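Local coordinates for 182aa long hypothetical protein (Pyrococcus horikoshii, PDB 2GAN) that is of unknown function but, as a member of the GNAT family, probably transfers an acetyl group from acetyl-CoA to an unidentified acceptor, at residues M1-K14 against L62-D75. Sequence-based numbering, arbitrary orientation.
Sequences MEGVKKIKNPSTVK and LSQEFDELYTYQKD. With SO4 (sulfate ion), chain E.
Antiparallel strands 2-6 and 68-74 pair at one margin of the central sheet, where Gly3 faces Gln73 and Lys5 faces Thr71 as hydrogen-bonded pairs. Lys5 N gives a bond of 2.8 Å to Thr71 O. Ile7 N continues the pairing to Leu69 O. At the other end the chain terminus is held twice. Met1 N forms a salt bridge of 2.8 Å with Asp75 OD2, on the syn side of the carboxylate but 23° out of its plane, and Met1 O accepts from Asp75 N. Tyr72 turns its ring over Gly3, with CG anti to the backbone N (chi1 -171°). Gly3 CA makes a CH-pi contact over that face, 4.2 Å from the centroid of the Tyr72 ring. Strand 2-6 is the outermost strand of the GNAT sheet within this chain, next to the hairpin of 68-74 and 78-85. On the Tyr70 side, the Lys6 chain, extended as far as CE and bent only at its last torsion, runs obliquely past the Tyr70 ring, its CG 3.6 Å from Tyr70 CE1. Tyr70 OH donates to Glu68 OE2, and Arg134 and Tyr86 hold Glu68 OE1. On the sheet face that carries Lys5 and Thr71, Ile7 CG1 meets Thr71 CG2 at 3.7 Å. Past the strand, Pro10 CG packs 3.7 Å from Leu69 CB, and Pro10 CB lies against Leu62 CD1 at the end of helix 47-65.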
loop_
_atom_site.group_PDB
_atom_site.type_symbol
_atom_site.label_atom_id
_atom_site.label_comp_id
_atom_site.label_asym_id
_atom_site.label_seq_id
_atom_site.Cartn_x
_atom_site.Cartn_y
_atom_site.Cartn_z
HETATM N N MSE A 1 -23.744 -13.465 -17.128
HETATM C CA MSE A 1 -24.421 -13.400 -15.799
HETATM C C MSE A 1 -23.408 -13.200 -14.681
HETATM O O MSE A 1 -22.318 -13.772 -14.698
HETATM C CB MSE A 1 -25.211 -14.684 -15.538
HETATM C CG MSE A 1 -26.481 -14.824 -16.357
HETATM SE SE MSE A 1 -27.386 -16.494 -15.994
HETATM C CE MSE A 1 -27.767 -16.228 -14.115
ATOM N N GLU A 2 -23.780 -12.390 -13.699
ATOM C CA GLU A 2 -22.894 -12.111 -12.580
ATOM C C GLU A 2 -23.703 -11.651 -11.375
ATOM O O GLU A 2 -24.919 -11.477 -11.468
ATOM C CB GLU A 2 -21.881 -11.034 -12.984
ATOM C CG GLU A 2 -22.506 -9.701 -13.378
ATOM C CD GLU A 2 -21.491 -8.729 -13.943
ATOM O OE1 GLU A 2 -21.818 -7.536 -14.110
ATOM O OE2 GLU A 2 -20.359 -9.158 -14.233
ATOM N N GLY A 3 -23.024 -11.455 -10.250
ATOM C CA GLY A 3 -23.702 -11.011 -9.046
ATOM C C GLY A 3 -23.125 -11.621 -7.784
ATOM O O GLY A 3 -22.254 -12.496 -7.841
ATOM N N VAL A 4 -23.616 -11.153 -6.638
ATOM C CA VAL A 4 -23.175 -11.642 -5.340
ATOM C C VAL A 4 -23.801 -13.001 -5.079
ATOM O O VAL A 4 -24.975 -13.213 -5.355
ATOM C CB VAL A 4 -23.601 -10.681 -4.221
ATOM C CG1 VAL A 4 -23.199 -11.239 -2.863
ATOM C CG2 VAL A 4 -22.960 -9.321 -4.444
ATOM N N LYS A 5 -23.024 -13.932 -4.559
ATOM C CA LYS A 5 -23.586 -15.237 -4.292
ATOM C C LYS A 5 -23.022 -15.782 -2.996
ATOM O O LYS A 5 -21.808 -15.786 -2.781
ATOM C CB LYS A 5 -23.295 -16.183 -5.454
ATOM C CG LYS A 5 -23.925 -17.553 -5.315
ATOM C CD LYS A 5 -23.840 -18.312 -6.626
ATOM C CE LYS A 5 -24.423 -19.709 -6.495
ATOM N NZ LYS A 5 -23.620 -20.563 -5.573
ATOM N N LYS A 6 -23.918 -16.231 -2.126
ATOM C CA LYS A 6 -23.515 -16.772 -0.838
ATOM C C LYS A 6 -23.043 -18.206 -1.032
ATOM O O LYS A 6 -23.585 -18.931 -1.859
ATOM C CB LYS A 6 -24.701 -16.743 0.129
ATOM C CG LYS A 6 -24.351 -17.075 1.578
ATOM C CD LYS A 6 -25.561 -16.872 2.470
ATOM C CE LYS A 6 -25.218 -16.981 3.953
ATOM N NZ LYS A 6 -24.789 -18.350 4.365
ATOM N N ILE A 7 -22.018 -18.605 -0.291
ATOM C CA ILE A 7 -21.534 -19.976 -0.390
ATOM C C ILE A 7 -22.064 -20.757 0.815
ATOM O O ILE A 7 -21.666 -20.509 1.953
ATOM C CB ILE A 7 -19.997 -20.064 -0.390
ATOM C CG1 ILE A 7 -19.392 -19.140 -1.460
ATOM C CG2 ILE A 7 -19.582 -21.508 -0.642
ATOM C CD1 ILE A 7 -19.812 -19.452 -2.900
ATOM N N LYS A 8 -22.968 -21.696 0.558
ATOM C CA LYS A 8 -23.563 -22.512 1.616
ATOM C C LYS A 8 -22.509 -23.204 2.479
ATOM O O LYS A 8 -22.559 -23.140 3.704
ATOM C CB LYS A 8 -24.498 -23.563 1.001
ATOM C CG LYS A 8 -25.306 -24.368 2.020
ATOM C CD LYS A 8 -26.317 -25.291 1.347
ATOM C CE LYS A 8 -27.106 -26.091 2.381
ATOM N NZ LYS A 8 -28.039 -27.086 1.758
ATOM N N ASN A 9 -21.551 -23.860 1.840
ATOM C CA ASN A 9 -20.502 -24.559 2.569
ATOM C C ASN A 9 -19.137 -24.078 2.088
ATOM O O ASN A 9 -18.500 -24.701 1.239
ATOM C CB ASN A 9 -20.675 -26.070 2.377
ATOM C CG ASN A 9 -21.956 -26.593 3.033
ATOM O OD1 ASN A 9 -22.032 -26.709 4.261
ATOM N ND2 ASN A 9 -22.971 -26.889 2.219
ATOM N N PRO A 10 -18.668 -22.950 2.647
ATOM C CA PRO A 10 -17.387 -22.336 2.299
ATOM C C PRO A 10 -16.247 -23.297 1.982
ATOM O O PRO A 10 -15.423 -23.010 1.113
ATOM C CB PRO A 10 -17.096 -21.453 3.508
ATOM C CG PRO A 10 -18.484 -20.993 3.898
ATOM C CD PRO A 10 -19.251 -22.292 3.833
ATOM N N SER A 11 -16.196 -24.444 2.654
ATOM C CA SER A 11 -15.101 -25.375 2.393
ATOM C C SER A 11 -15.122 -25.988 0.985
ATOM O O SER A 11 -14.083 -26.405 0.479
ATOM C CB SER A 11 -15.086 -26.490 3.448
ATOM O OG SER A 11 -16.189 -27.362 3.265
ATOM N N THR A 12 -16.287 -26.019 0.342
ATOM C CA THR A 12 -16.394 -26.611 -0.991
ATOM C C THR A 12 -15.773 -25.797 -2.135
ATOM O O THR A 12 -15.746 -26.260 -3.272
ATOM C CB THR A 12 -17.871 -26.925 -1.358
ATOM O OG1 THR A 12 -18.658 -25.721 -1.321
ATOM C CG2 THR A 12 -18.449 -27.941 -0.380
ATOM N N VAL A 13 -15.277 -24.598 -1.854
ATOM C CA VAL A 13 -14.655 -23.797 -2.908
ATOM C C VAL A 13 -13.198 -23.484 -2.584
ATOM O O VAL A 13 -12.601 -22.576 -3.160
ATOM C CB VAL A 13 -15.412 -22.472 -3.145
ATOM C CG1 VAL A 13 -16.796 -22.759 -3.711
ATOM C CG2 VAL A 13 -15.526 -21.687 -1.849
ATOM N N LYS A 14 -12.623 -24.262 -1.673
ATOM C CA LYS A 14 -11.242 -24.058 -1.255
ATOM C C LYS A 14 -10.244 -24.019 -2.418
ATOM O O LYS A 14 -9.397 -23.126 -2.495
ATOM C CB LYS A 14 -10.846 -25.145 -0.251
ATOM C CG LYS A 14 -9.477 -24.951 0.384
ATOM C CD LYS A 14 -8.419 -25.746 -0.345
ATOM C CE LYS A 14 -8.659 -27.238 -0.178
ATOM N NZ LYS A 14 -7.692 -28.029 -0.987
ATOM N N LEU A 62 -12.175 -21.392 6.392
ATOM C CA LEU A 62 -13.358 -21.821 5.669
ATOM C C LEU A 62 -14.203 -22.752 6.536
ATOM O O LEU A 62 -15.429 -22.710 6.479
ATOM C CB LEU A 62 -12.940 -22.540 4.383
ATOM C CG LEU A 62 -13.047 -21.902 2.983
ATOM C CD1 LEU A 62 -13.230 -20.395 3.021
ATOM C CD2 LEU A 62 -11.812 -22.296 2.200
ATOM N N SER A 63 -13.551 -23.582 7.346
ATOM C CA SER A 63 -14.271 -24.528 8.207
ATOM C C SER A 63 -14.813 -23.967 9.523
ATOM O O SER A 63 -15.957 -24.230 9.898
ATOM C CB SER A 63 -13.373 -25.725 8.538
ATOM O OG SER A 63 -13.042 -26.448 7.371
ATOM N N GLN A 64 -13.990 -23.198 10.224
ATOM C CA GLN A 64 -14.385 -22.657 11.521
ATOM C C GLN A 64 -14.585 -21.145 11.595
ATOM O O GLN A 64 -15.677 -20.673 11.892
ATOM C CB GLN A 64 -13.344 -23.050 12.562
ATOM C CG GLN A 64 -12.922 -24.499 12.467
ATOM C CD GLN A 64 -14.006 -25.451 12.923
ATOM O OE1 GLN A 64 -14.064 -26.601 12.488
ATOM N NE2 GLN A 64 -14.866 -24.980 13.815
ATOM N N GLU A 65 -13.524 -20.393 11.333
ATOM C CA GLU A 65 -13.566 -18.942 11.428
ATOM C C GLU A 65 -14.713 -18.214 10.726
ATOM O O GLU A 65 -15.464 -17.490 11.369
ATOM C CB GLU A 65 -12.215 -18.365 10.984
ATOM C CG GLU A 65 -12.111 -16.845 11.059
ATOM C CD GLU A 65 -10.673 -16.370 11.170
ATOM O OE1 GLU A 65 -10.366 -15.252 10.702
ATOM O OE2 GLU A 65 -9.847 -17.114 11.746
ATOM N N PHE A 66 -14.862 -18.403 9.423
ATOM C CA PHE A 66 -15.923 -17.715 8.676
ATOM C C PHE A 66 -17.346 -18.154 9.049
ATOM O O PHE A 66 -17.658 -19.346 9.058
ATOM C CB PHE A 66 -15.701 -17.912 7.170
ATOM C CG PHE A 66 -14.404 -17.332 6.659
ATOM C CD1 PHE A 66 -13.935 -17.665 5.391
ATOM C CD2 PHE A 66 -13.654 -16.448 7.439
ATOM C CE1 PHE A 66 -12.740 -17.134 4.904
ATOM C CE2 PHE A 66 -12.455 -15.908 6.961
ATOM C CZ PHE A 66 -12.000 -16.251 5.692
ATOM N N ASP A 67 -18.208 -17.192 9.367
ATOM C CA ASP A 67 -19.596 -17.509 9.712
ATOM C C ASP A 67 -20.457 -17.406 8.448
ATOM O O ASP A 67 -21.480 -18.086 8.317
ATOM C CB ASP A 67 -20.114 -16.562 10.803
ATOM C CG ASP A 67 -19.448 -16.807 12.157
ATOM O OD1 ASP A 67 -19.372 -17.982 12.591
ATOM O OD2 ASP A 67 -19.005 -15.828 12.791
ATOM N N GLU A 68 -20.022 -16.549 7.522
ATOM C CA GLU A 68 -20.685 -16.356 6.238
ATOM C C GLU A 68 -19.642 -15.944 5.209
ATOM O O GLU A 68 -18.831 -15.050 5.460
ATOM C CB GLU A 68 -21.765 -15.279 6.336
ATOM C CG GLU A 68 -22.876 -15.629 7.294
ATOM C CD GLU A 68 -24.028 -14.634 7.265
ATOM O OE1 GLU A 68 -24.989 -14.838 8.029
ATOM O OE2 GLU A 68 -23.983 -13.655 6.492
ATOM N N LEU A 69 -19.648 -16.621 4.064
ATOM C CA LEU A 69 -18.715 -16.322 2.983
ATOM C C LEU A 69 -19.497 -15.884 1.751
ATOM O O LEU A 69 -20.397 -16.580 1.291
ATOM C CB LEU A 69 -17.877 -17.555 2.624
ATOM C CG LEU A 69 -17.034 -17.401 1.344
ATOM C CD1 LEU A 69 -16.036 -16.262 1.539
ATOM C CD2 LEU A 69 -16.301 -18.697 1.022
ATOM N N TYR A 70 -19.142 -14.727 1.216
ATOM C CA TYR A 70 -19.810 -14.213 0.042
ATOM C C TYR A 70 -18.804 -14.073 -1.080
ATOM O O TYR A 70 -17.624 -13.830 -0.842
ATOM C CB TYR A 70 -20.466 -12.869 0.366
ATOM C CG TYR A 70 -21.639 -12.997 1.310
ATOM C CD1 TYR A 70 -22.895 -13.380 0.844
ATOM C CD2 TYR A 70 -21.491 -12.751 2.674
ATOM C CE1 TYR A 70 -23.981 -13.515 1.715
ATOM C CE2 TYR A 70 -22.568 -12.881 3.550
ATOM C CZ TYR A 70 -23.812 -13.264 3.065
ATOM O OH TYR A 70 -24.874 -13.387 3.938
ATOM N N THR A 71 -19.260 -14.267 -2.310
ATOM C CA THR A 71 -18.366 -14.149 -3.446
ATOM C C THR A 71 -19.087 -13.444 -4.557
ATOM O O THR A 71 -20.314 -13.452 -4.620
ATOM C CB THR A 71 -17.959 -15.521 -4.021
ATOM O OG1 THR A 71 -19.124 -16.167 -4.550
ATOM C CG2 THR A 71 -17.325 -16.396 -2.959
ATOM N N TYR A 72 -18.320 -12.822 -5.436
ATOM C CA TYR A 72 -18.921 -12.187 -6.586
ATOM C C TYR A 72 -18.553 -13.161 -7.683
ATOM O O TYR A 72 -17.380 -13.490 -7.869
ATOM C CB TYR A 72 -18.325 -10.805 -6.853
ATOM C CG TYR A 72 -19.094 -10.030 -7.909
ATOM C CD1 TYR A 72 -18.827 -10.205 -9.265
ATOM C CD2 TYR A 72 -20.111 -9.142 -7.547
ATOM C CE1 TYR A 72 -19.549 -9.513 -10.238
ATOM C CE2 TYR A 72 -20.845 -8.448 -8.507
ATOM C CZ TYR A 72 -20.559 -8.637 -9.851
ATOM O OH TYR A 72 -21.288 -7.958 -10.802
ATOM N N GLN A 73 -19.559 -13.669 -8.377
ATOM C CA GLN A 73 -19.311 -14.616 -9.443
ATOM C C GLN A 73 -19.814 -14.094 -10.773
ATOM O O GLN A 73 -20.804 -13.357 -10.847
ATOM C CB GLN A 73 -19.981 -15.960 -9.135
ATOM C CG GLN A 73 -19.487 -16.633 -7.855
ATOM C CD GLN A 73 -20.030 -18.046 -7.672
ATOM O OE1 GLN A 73 -19.906 -18.638 -6.590
ATOM N NE2 GLN A 73 -20.628 -18.597 -8.728
ATOM N N LYS A 74 -19.102 -14.478 -11.823
ATOM C CA LYS A 74 -19.454 -14.112 -13.179
ATOM C C LYS A 74 -19.484 -15.441 -13.911
ATOM O O LYS A 74 -18.456 -16.109 -14.034
ATOM C CB LYS A 74 -18.387 -13.214 -13.800
ATOM C CG LYS A 74 -18.811 -12.576 -15.117
ATOM C CD LYS A 74 -17.692 -11.714 -15.691
ATOM C CE LYS A 74 -18.221 -10.642 -16.644
ATOM N NZ LYS A 74 -19.037 -11.199 -17.760
ATOM N N ASP A 75 -20.662 -15.842 -14.369
ATOM C CA ASP A 75 -20.783 -17.098 -15.084
ATOM C C ASP A 75 -20.186 -18.249 -14.268
ATOM O O ASP A 75 -19.359 -19.005 -14.770
ATOM C CB ASP A 75 -20.083 -16.978 -16.446
ATOM C CG ASP A 75 -20.770 -15.971 -17.367
ATOM O OD1 ASP A 75 -20.129 -15.498 -18.326
ATOM O OD2 ASP A 75 -21.957 -15.662 -17.134
HETATM S S SO4 E . -20.259 -10.088 -20.955
HETATM O O1 SO4 E . -19.187 -9.085 -21.102
HETATM O O2 SO4 E . -21.213 -9.645 -19.922
HETATM O O3 SO4 E . -19.670 -11.379 -20.565
HETATM O O4 SO4 E . -20.965 -10.242 -22.243
HETATM O O HOH W 1 -22.009 -10.836 -17.114
HETATM O O HOH W 2 -20.320 -21.131 -6.137
HETATM O O HOH W 3 -21.535 -19.063 4.018
#